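PDB 3FZ0: nucleoside hydrolase, putative from Trypanosoma brucei, which belongs to the nucleoside hydrolase family and binds a calcium ion in an alpha/beta fold built round a mainly parallel sheet. Local coordinates for residues Pro106-Leu118 and Asn139-Phe151. The protein carries 2 engineered substitutions. Residues are numbered along the deposited sequence; the frame is centred on the assembly and turned at random.
Sequences PKRHAALEILKIL and NVALALRLNPDLF
Ala111 and Ala143 bring two neighbouring helices of the nucleoside hydrolase fold together, 110-118 and 139-146, which pack beside the central, mostly parallel sheet and are joined in sequence through strand 127-133. The axes of these short helical segments come within 8.3 Å of each other at a crossing angle of -58°, and so close an approach suits alanine: a lone methyl lets the CA atoms of Ala111 and Ala143 come within 4.7 Å. No hydrogen bond links the segments; apolar side chains make up most of the join.

Beyond the alanines, longer side chains span the growing separation of the helices. Leu115 has its CG anti to the carbonyl carbon (chi1 -58°), which brings its forked end round to the other helix: CD2 meets the CB of Ala143 at 3.8 Å, while CD1 rests against Leu146 and Asn147. Asn147 leaves the helical conformation, and the chain turns into the 3-10 segment that carries Leu150 and Phe151 back to the later turns of 110-118. There the CB atoms of Leu118 and Leu150 lie 3.9 Å apart, and CG2 of Ile114 touches CZ of the Phe151 ring.

At the other end, His109 is the N-cap of helix 110-118, a place that suits histidine because ND1 can accept an N-H of the first turn: it takes that of Ala111 at 3.0 Å, with the donor in the ring plane, which helps to hold the ring's rotation. The ring stands nearly perpendicular to the Asn139 amide. Asparagine suits this buried site because its amide both accepts, OD1 from Ala70 N, and donates, ND2 to Val39 O and Asp12 OD2. Leu112 and Leu146 meet near the second subunit, whose own Leu146 packs against both.

Phe151 is sandwiched: Leu144 CD2 lies over one face, offset toward the rim, and on the opposite face Leu118 CD1 makes a CH-pi contact, 3.6 Å from the ring centroid and only 2° off the normal.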
ATOM      1  N   PRO B 106      -6.240 -18.907 -35.722  1.00 69.32           N
ATOM      2  CA  PRO B 106      -5.088 -19.619 -35.096  1.00 69.89           C
ATOM      3  C   PRO B 106      -5.134 -19.671 -33.566  1.00 70.36           C
ATOM      4  O   PRO B 106      -5.708 -18.785 -32.947  1.00 70.79           O
ATOM      5  CB  PRO B 106      -3.880 -18.798 -35.558  1.00 69.91           C
ATOM      6  CG  PRO B 106      -4.355 -18.105 -36.855  1.00 69.87           C
ATOM      7  CD  PRO B 106      -5.800 -17.763 -36.555  1.00 69.32           C
ATOM      8  N   LYS B 107      -4.521 -20.691 -32.972  1.00 71.33           N
ATOM      9  CA  LYS B 107      -4.540 -20.883 -31.507  1.00 72.21           C
ATOM     10  C   LYS B 107      -3.623 -19.970 -30.700  1.00 71.76           C
ATOM     11  O   LYS B 107      -3.875 -19.712 -29.503  1.00 72.79           O
ATOM     12  CB  LYS B 107      -4.277 -22.342 -31.137  1.00 72.92           C
ATOM     13  CG  LYS B 107      -5.296 -23.328 -31.741  1.00 74.72           C
ATOM     14  CD  LYS B 107      -6.758 -23.080 -31.289  1.00 77.60           C
ATOM     15  CE  LYS B 107      -7.737 -23.972 -32.081  1.00 77.82           C
ATOM     16  NZ  LYS B 107      -9.072 -23.317 -32.247  1.00 79.16           N
ATOM     17  N   ARG B 108      -2.570 -19.494 -31.343  1.00 70.52           N
ATOM     18  CA  ARG B 108      -1.640 -18.535 -30.742  1.00 69.55           C
ATOM     19  C   ARG B 108      -2.262 -17.561 -29.694  1.00 68.34           C
ATOM     20  O   ARG B 108      -3.212 -16.853 -29.998  1.00 67.64           O
ATOM     21  CB  ARG B 108      -0.983 -17.742 -31.887  1.00 69.41           C
ATOM     22  CG  ARG B 108       0.446 -17.343 -31.606  1.00 70.72           C
ATOM     23  CD  ARG B 108       1.090 -16.637 -32.778  1.00 70.57           C
ATOM     24  NE  ARG B 108       1.413 -17.598 -33.822  1.00 74.75           N
ATOM     25  CZ  ARG B 108       0.783 -17.653 -34.993  1.00 76.15           C
ATOM     26  NH1 ARG B 108      -0.182 -16.771 -35.318  1.00 75.16           N
ATOM     27  NH2 ARG B 108       1.149 -18.579 -35.851  1.00 77.31           N
ATOM     28  N   HIS B 109      -1.724 -17.552 -28.469  1.00 67.17           N
ATOM     29  CA  HIS B 109      -1.997 -16.481 -27.499  1.00 66.06           C
ATOM     30  C   HIS B 109      -1.745 -15.120 -28.170  1.00 65.42           C
ATOM     31  O   HIS B 109      -0.800 -14.966 -28.963  1.00 65.10           O
ATOM     32  CB  HIS B 109      -1.110 -16.628 -26.244  1.00 65.86           C
ATOM     33  CG  HIS B 109      -1.564 -15.809 -25.056  1.00 66.65           C
ATOM     34  ND1 HIS B 109      -1.468 -14.430 -25.017  1.00 66.50           N
ATOM     35  CD2 HIS B 109      -2.094 -16.180 -23.863  1.00 64.13           C
ATOM     36  CE1 HIS B 109      -1.939 -13.986 -23.864  1.00 65.29           C
ATOM     37  NE2 HIS B 109      -2.326 -15.026 -23.146  1.00 64.85           N
ATOM     38  N   ALA B 110      -2.596 -14.148 -27.846  1.00 64.28           N
ATOM     39  CA  ALA B 110      -2.471 -12.770 -28.338  1.00 63.71           C
ATOM     40  C   ALA B 110      -1.097 -12.139 -28.115  1.00 63.65           C
ATOM     41  O   ALA B 110      -0.589 -11.437 -28.994  1.00 64.14           O
ATOM     42  CB  ALA B 110      -3.553 -11.883 -27.729  1.00 63.45           C
ATOM     43  N   ALA B 111      -0.505 -12.379 -26.946  1.00 63.23           N
ATOM     44  CA  ALA B 111       0.836 -11.881 -26.637  1.00 63.15           C
ATOM     45  C   ALA B 111       1.869 -12.397 -27.651  1.00 63.29           C
ATOM     46  O   ALA B 111       2.720 -11.632 -28.112  1.00 63.66           O
ATOM     47  CB  ALA B 111       1.232 -12.250 -25.236  1.00 62.28           C
ATOM     48  N   LEU B 112       1.774 -13.673 -28.030  1.00 62.89           N
ATOM     49  CA  LEU B 112       2.767 -14.263 -28.936  1.00 62.78           C
ATOM     50  C   LEU B 112       2.544 -13.783 -30.347  1.00 62.49           C
ATOM     51  O   LEU B 112       3.461 -13.755 -31.141  1.00 62.65           O
ATOM     52  CB  LEU B 112       2.786 -15.793 -28.853  1.00 62.79           C
ATOM     53  CG  LEU B 112       3.152 -16.352 -27.452  1.00 63.24           C
ATOM     54  CD1 LEU B 112       3.210 -17.871 -27.421  1.00 61.77           C
ATOM     55  CD2 LEU B 112       4.441 -15.773 -26.931  1.00 63.03           C
ATOM     56  N   GLU B 113       1.313 -13.377 -30.637  1.00 62.44           N
ATOM     57  CA  GLU B 113       0.963 -12.812 -31.927  1.00 62.13           C
ATOM     58  C   GLU B 113       1.502 -11.383 -32.112  1.00 61.88           C
ATOM     59  O   GLU B 113       2.005 -11.052 -33.187  1.00 61.80           O
ATOM     60  CB  GLU B 113      -0.545 -12.845 -32.126  1.00 62.50           C
ATOM     61  CG  GLU B 113      -1.016 -12.126 -33.405  1.00 64.29           C
ATOM     62  CD  GLU B 113      -0.560 -12.794 -34.726  1.00 67.22           C
ATOM     63  OE1 GLU B 113      -0.018 -13.941 -34.745  1.00 67.69           O
ATOM     64  OE2 GLU B 113      -0.775 -12.151 -35.777  1.00 68.06           O
ATOM     65  N   ILE B 114       1.394 -10.546 -31.078  1.00 61.17           N
ATOM     66  CA  ILE B 114       2.066  -9.254 -31.104  1.00 60.78           C
ATOM     67  C   ILE B 114       3.560  -9.431 -31.476  1.00 61.53           C
ATOM     68  O   ILE B 114       4.064  -8.712 -32.352  1.00 61.40           O
ATOM     69  CB  ILE B 114       1.899  -8.455 -29.789  1.00 60.51           C
ATOM     70  CG1 ILE B 114       0.440  -8.053 -29.601  1.00 60.10           C
ATOM     71  CG2 ILE B 114       2.802  -7.236 -29.797  1.00 59.70           C
ATOM     72  CD1 ILE B 114       0.065  -7.597 -28.162  1.00 59.11           C
ATOM     73  N   LEU B 115       4.234 -10.407 -30.849  1.00 61.67           N
ATOM     74  CA  LEU B 115       5.674 -10.622 -31.059  1.00 62.28           C
ATOM     75  C   LEU B 115       5.950 -11.110 -32.472  1.00 62.87           C
ATOM     76  O   LEU B 115       6.967 -10.760 -33.076  1.00 62.76           O
ATOM     77  CB  LEU B 115       6.266 -11.594 -30.016  1.00 61.55           C
ATOM     78  CG  LEU B 115       6.091 -11.147 -28.548  1.00 62.17           C
ATOM     79  CD1 LEU B 115       6.819 -12.123 -27.613  1.00 62.01           C
ATOM     80  CD2 LEU B 115       6.558  -9.699 -28.308  1.00 60.03           C
ATOM     81  N   LYS B 116       5.031 -11.915 -32.999  1.00 63.63           N
ATOM     82  CA  LYS B 116       5.178 -12.463 -34.341  1.00 64.31           C
ATOM     83  C   LYS B 116       5.027 -11.345 -35.387  1.00 64.35           C
ATOM     84  O   LYS B 116       5.863 -11.211 -36.285  1.00 65.05           O
ATOM     85  CB  LYS B 116       4.193 -13.609 -34.563  1.00 64.14           C
ATOM     86  CG  LYS B 116       4.135 -14.118 -35.990  1.00 65.91           C
ATOM     87  CD  LYS B 116       3.111 -15.244 -36.117  1.00 67.87           C
ATOM     88  CE  LYS B 116       2.232 -15.092 -37.346  1.00 69.26           C
ATOM     89  NZ  LYS B 116       3.048 -15.459 -38.518  1.00 69.45           N
ATOM     90  N   ILE B 117       3.992 -10.531 -35.251  1.00 64.28           N
ATOM     91  CA  ILE B 117       3.823  -9.353 -36.090  1.00 64.43           C
ATOM     92  C   ILE B 117       5.022  -8.410 -36.031  1.00 64.49           C
ATOM     93  O   ILE B 117       5.519  -7.980 -37.069  1.00 64.27           O
ATOM     94  CB  ILE B 117       2.501  -8.636 -35.753  1.00 64.72           C
ATOM     95  CG1 ILE B 117       1.343  -9.436 -36.341  1.00 64.68           C
ATOM     96  CG2 ILE B 117       2.466  -7.140 -36.250  1.00 63.97           C
ATOM     97  CD1 ILE B 117       0.131  -9.308 -35.473  1.00 67.22           C
ATOM     98  N   LEU B 118       5.497  -8.110 -34.827  1.00 64.77           N
ATOM     99  CA  LEU B 118       6.657  -7.231 -34.677  1.00 65.21           C
ATOM    100  C   LEU B 118       7.875  -7.829 -35.342  1.00 66.01           C
ATOM    101  O   LEU B 118       8.669  -7.121 -35.959  1.00 66.24           O
ATOM    102  CB  LEU B 118       6.952  -6.921 -33.208  1.00 64.70           C
ATOM    103  CG  LEU B 118       5.906  -6.093 -32.469  1.00 63.99           C
ATOM    104  CD1 LEU B 118       6.306  -5.917 -31.008  1.00 62.47           C
ATOM    105  CD2 LEU B 118       5.670  -4.747 -33.159  1.00 63.94           C
ATOM    106  N   ASN B 139      -2.240  -8.134 -22.340  1.00 60.07           N
ATOM    107  CA  ASN B 139      -1.540  -8.720 -23.471  1.00 60.11           C
ATOM    108  C   ASN B 139      -0.284  -7.931 -23.822  1.00 60.19           C
ATOM    109  O   ASN B 139       0.774  -8.499 -24.074  1.00 60.55           O
ATOM    110  CB  ASN B 139      -2.446  -8.830 -24.717  1.00 60.22           C
ATOM    111  CG  ASN B 139      -3.612  -9.782 -24.515  1.00 60.60           C
ATOM    112  OD1 ASN B 139      -3.521 -10.730 -23.714  1.00 59.93           O
ATOM    113  ND2 ASN B 139      -4.732  -9.517 -25.214  1.00 58.83           N
ATOM    114  N   VAL B 140      -0.398  -6.620 -23.846  1.00 59.86           N
ATOM    115  CA  VAL B 140       0.754  -5.788 -24.179  1.00 60.60           C
ATOM    116  C   VAL B 140       1.923  -5.971 -23.181  1.00 61.23           C
ATOM    117  O   VAL B 140       3.071  -6.190 -23.578  1.00 61.81           O
ATOM    118  CB  VAL B 140       0.380  -4.285 -24.350  1.00 60.58           C
ATOM    119  CG1 VAL B 140       1.587  -3.527 -24.889  1.00 59.69           C
ATOM    120  CG2 VAL B 140      -0.815  -4.114 -25.295  1.00 59.14           C
ATOM    121  N   ALA B 141       1.609  -5.929 -21.890  1.00 61.16           N
ATOM    122  CA  ALA B 141       2.617  -6.095 -20.861  1.00 60.94           C
ATOM    123  C   ALA B 141       3.288  -7.428 -21.004  1.00 60.73           C
ATOM    124  O   ALA B 141       4.502  -7.518 -20.863  1.00 61.21           O
ATOM    125  CB  ALA B 141       1.992  -5.977 -19.486  1.00 61.25           C
ATOM    126  N   LEU B 142       2.497  -8.462 -21.277  1.00 60.63           N
ATOM    127  CA  LEU B 142       2.981  -9.841 -21.334  1.00 60.61           C
ATOM    128  C   LEU B 142       3.960  -9.973 -22.510  1.00 60.75           C
ATOM    129  O   LEU B 142       5.086 -10.504 -22.347  1.00 60.30           O
ATOM    130  CB  LEU B 142       1.789 -10.766 -21.494  1.00 60.67           C
ATOM    131  CG  LEU B 142       1.686 -12.146 -20.878  1.00 62.04           C
ATOM    132  CD1 LEU B 142       2.323 -12.165 -19.518  1.00 63.59           C
ATOM    133  CD2 LEU B 142       0.222 -12.502 -20.771  1.00 62.89           C
ATOM    134  N   ALA B 143       3.555  -9.429 -23.677  1.00 60.23           N
ATOM    135  CA  ALA B 143       4.436  -9.363 -24.833  1.00 60.20           C
ATOM    136  C   ALA B 143       5.709  -8.581 -24.525  1.00 60.49           C
ATOM    137  O   ALA B 143       6.826  -9.053 -24.807  1.00 60.56           O
ATOM    138  CB  ALA B 143       3.725  -8.782 -26.009  1.00 60.43           C
ATOM    139  N   LEU B 144       5.546  -7.406 -23.917  1.00 60.46           N
ATOM    140  CA  LEU B 144       6.705  -6.609 -23.482  1.00 61.05           C
ATOM    141  C   LEU B 144       7.733  -7.315 -22.621  1.00 61.18           C
ATOM    142  O   LEU B 144       8.925  -7.188 -22.912  1.00 61.60           O
ATOM    143  CB  LEU B 144       6.278  -5.308 -22.811  1.00 60.81           C
ATOM    144  CG  LEU B 144       5.950  -4.141 -23.724  1.00 61.71           C
ATOM    145  CD1 LEU B 144       5.103  -3.202 -22.908  1.00 62.46           C
ATOM    146  CD2 LEU B 144       7.206  -3.418 -24.233  1.00 62.19           C
ATOM    147  N   ARG B 145       7.308  -8.045 -21.578  1.00 61.35           N
ATOM    148  CA  ARG B 145       8.287  -8.754 -20.710  1.00 61.55           C
ATOM    149  C   ARG B 145       8.963  -9.938 -21.429  1.00 61.90           C
ATOM    150  O   ARG B 145      10.079 -10.295 -21.081  1.00 63.25           O
ATOM    151  CB  ARG B 145       7.700  -9.187 -19.364  1.00 60.50           C
ATOM    152  CG  ARG B 145       6.856  -8.128 -18.660  1.00 62.24           C
ATOM    153  CD  ARG B 145       7.661  -6.967 -18.021  1.00 61.83           C
ATOM    154  NE  ARG B 145       8.892  -7.464 -17.449  1.00 64.27           N
ATOM    155  CZ  ARG B 145      10.102  -7.216 -17.947  1.00 65.57           C
ATOM    156  NH1 ARG B 145      10.211  -6.425 -19.024  1.00 66.52           N
ATOM    157  NH2 ARG B 145      11.196  -7.754 -17.371  1.00 59.99           N
ATOM    158  N   LEU B 146       8.311 -10.535 -22.417  1.00 62.16           N
ATOM    159  CA  LEU B 146       8.908 -11.646 -23.148  1.00 63.16           C
ATOM    160  C   LEU B 146      10.004 -11.252 -24.147  1.00 63.33           C
ATOM    161  O   LEU B 146      10.985 -11.996 -24.339  1.00 63.21           O
ATOM    162  CB  LEU B 146       7.845 -12.447 -23.902  1.00 63.58           C
ATOM    163  CG  LEU B 146       7.085 -13.500 -23.115  1.00 64.94           C
ATOM    164  CD1 LEU B 146       5.951 -13.948 -24.003  1.00 65.71           C
ATOM    165  CD2 LEU B 146       8.009 -14.675 -22.724  1.00 64.66           C
ATOM    166  N   ASN B 147       9.805 -10.125 -24.830  1.00 63.07           N
ATOM    167  CA  ASN B 147      10.763  -9.694 -25.850  1.00 63.00           C
ATOM    168  C   ASN B 147      10.640  -8.195 -26.008  1.00 62.91           C
ATOM    169  O   ASN B 147      10.028  -7.715 -26.961  1.00 63.24           O
ATOM    170  CB  ASN B 147      10.536 -10.431 -27.190  1.00 62.73           C
ATOM    171  CG  ASN B 147      11.754 -10.382 -28.120  1.00 62.55           C
ATOM    172  OD1 ASN B 147      12.482  -9.390 -28.154  1.00 63.72           O
ATOM    173  ND2 ASN B 147      11.949 -11.441 -28.913  1.00 59.80           N
ATOM    174  N   PRO B 148      11.219  -7.448 -25.060  1.00 62.70           N
ATOM    175  CA  PRO B 148      11.083  -5.985 -25.051  1.00 62.65           C
ATOM    176  C   PRO B 148      11.662  -5.275 -26.292  1.00 62.67           C
ATOM    177  O   PRO B 148      11.095  -4.274 -26.736  1.00 62.72           O
ATOM    178  CB  PRO B 148      11.822  -5.561 -23.759  1.00 62.69           C
ATOM    179  CG  PRO B 148      12.776  -6.721 -23.460  1.00 62.33           C
ATOM    180  CD  PRO B 148      12.035  -7.947 -23.936  1.00 62.62           C
ATOM    181  N   ASP B 149      12.772  -5.788 -26.822  1.00 62.86           N
ATOM    182  CA  ASP B 149      13.471  -5.199 -27.981  1.00 63.15           C
ATOM    183  C   ASP B 149      12.629  -4.981 -29.236  1.00 62.98           C
ATOM    184  O   ASP B 149      12.801  -3.979 -29.932  1.00 63.71           O
ATOM    185  CB  ASP B 149      14.705  -6.033 -28.374  1.00 62.97           C
ATOM    186  CG  ASP B 149      15.891  -5.834 -27.422  1.00 63.71           C
ATOM    187  OD1 ASP B 149      15.867  -4.917 -26.578  1.00 63.35           O
ATOM    188  OD2 ASP B 149      16.866  -6.605 -27.529  1.00 66.67           O
ATOM    189  N   LEU B 150      11.740  -5.928 -29.537  1.00 62.47           N
ATOM    190  CA  LEU B 150      10.937  -5.862 -30.744  1.00 61.81           C
ATOM    191  C   LEU B 150      10.020  -4.650 -30.786  1.00 61.56           C
ATOM    192  O   LEU B 150       9.596  -4.237 -31.861  1.00 61.54           O
ATOM    193  CB  LEU B 150      10.125  -7.150 -30.933  1.00 61.35           C
ATOM    194  CG  LEU B 150      10.929  -8.364 -31.377  1.00 61.20           C
ATOM    195  CD1 LEU B 150      10.110  -9.622 -31.179  1.00 59.12           C
ATOM    196  CD2 LEU B 150      11.432  -8.210 -32.834  1.00 60.26           C
ATOM    197  N   PHE B 151       9.719  -4.078 -29.628  1.00 61.46           N
ATOM    198  CA  PHE B 151       8.769  -2.962 -29.550  1.00 61.69           C
ATOM    199  C   PHE B 151       9.285  -1.648 -30.110  1.00 62.26           C
ATOM    200  O   PHE B 151       8.515  -0.721 -30.337  1.00 62.77           O
ATOM    201  CB  PHE B 151       8.216  -2.817 -28.148  1.00 60.96           C
ATOM    202  CG  PHE B 151       7.171  -3.836 -27.835  1.00 61.60           C
ATOM    203  CD1 PHE B 151       7.529  -5.144 -27.457  1.00 60.87           C
ATOM    204  CD2 PHE B 151       5.816  -3.523 -27.965  1.00 59.73           C
ATOM    205  CE1 PHE B 151       6.531  -6.102 -27.198  1.00 59.81           C
ATOM    206  CE2 PHE B 151       4.850  -4.470 -27.712  1.00 58.76           C
ATOM    207  CZ  PHE B 151       5.199  -5.746 -27.320  1.00 59.94           C
TER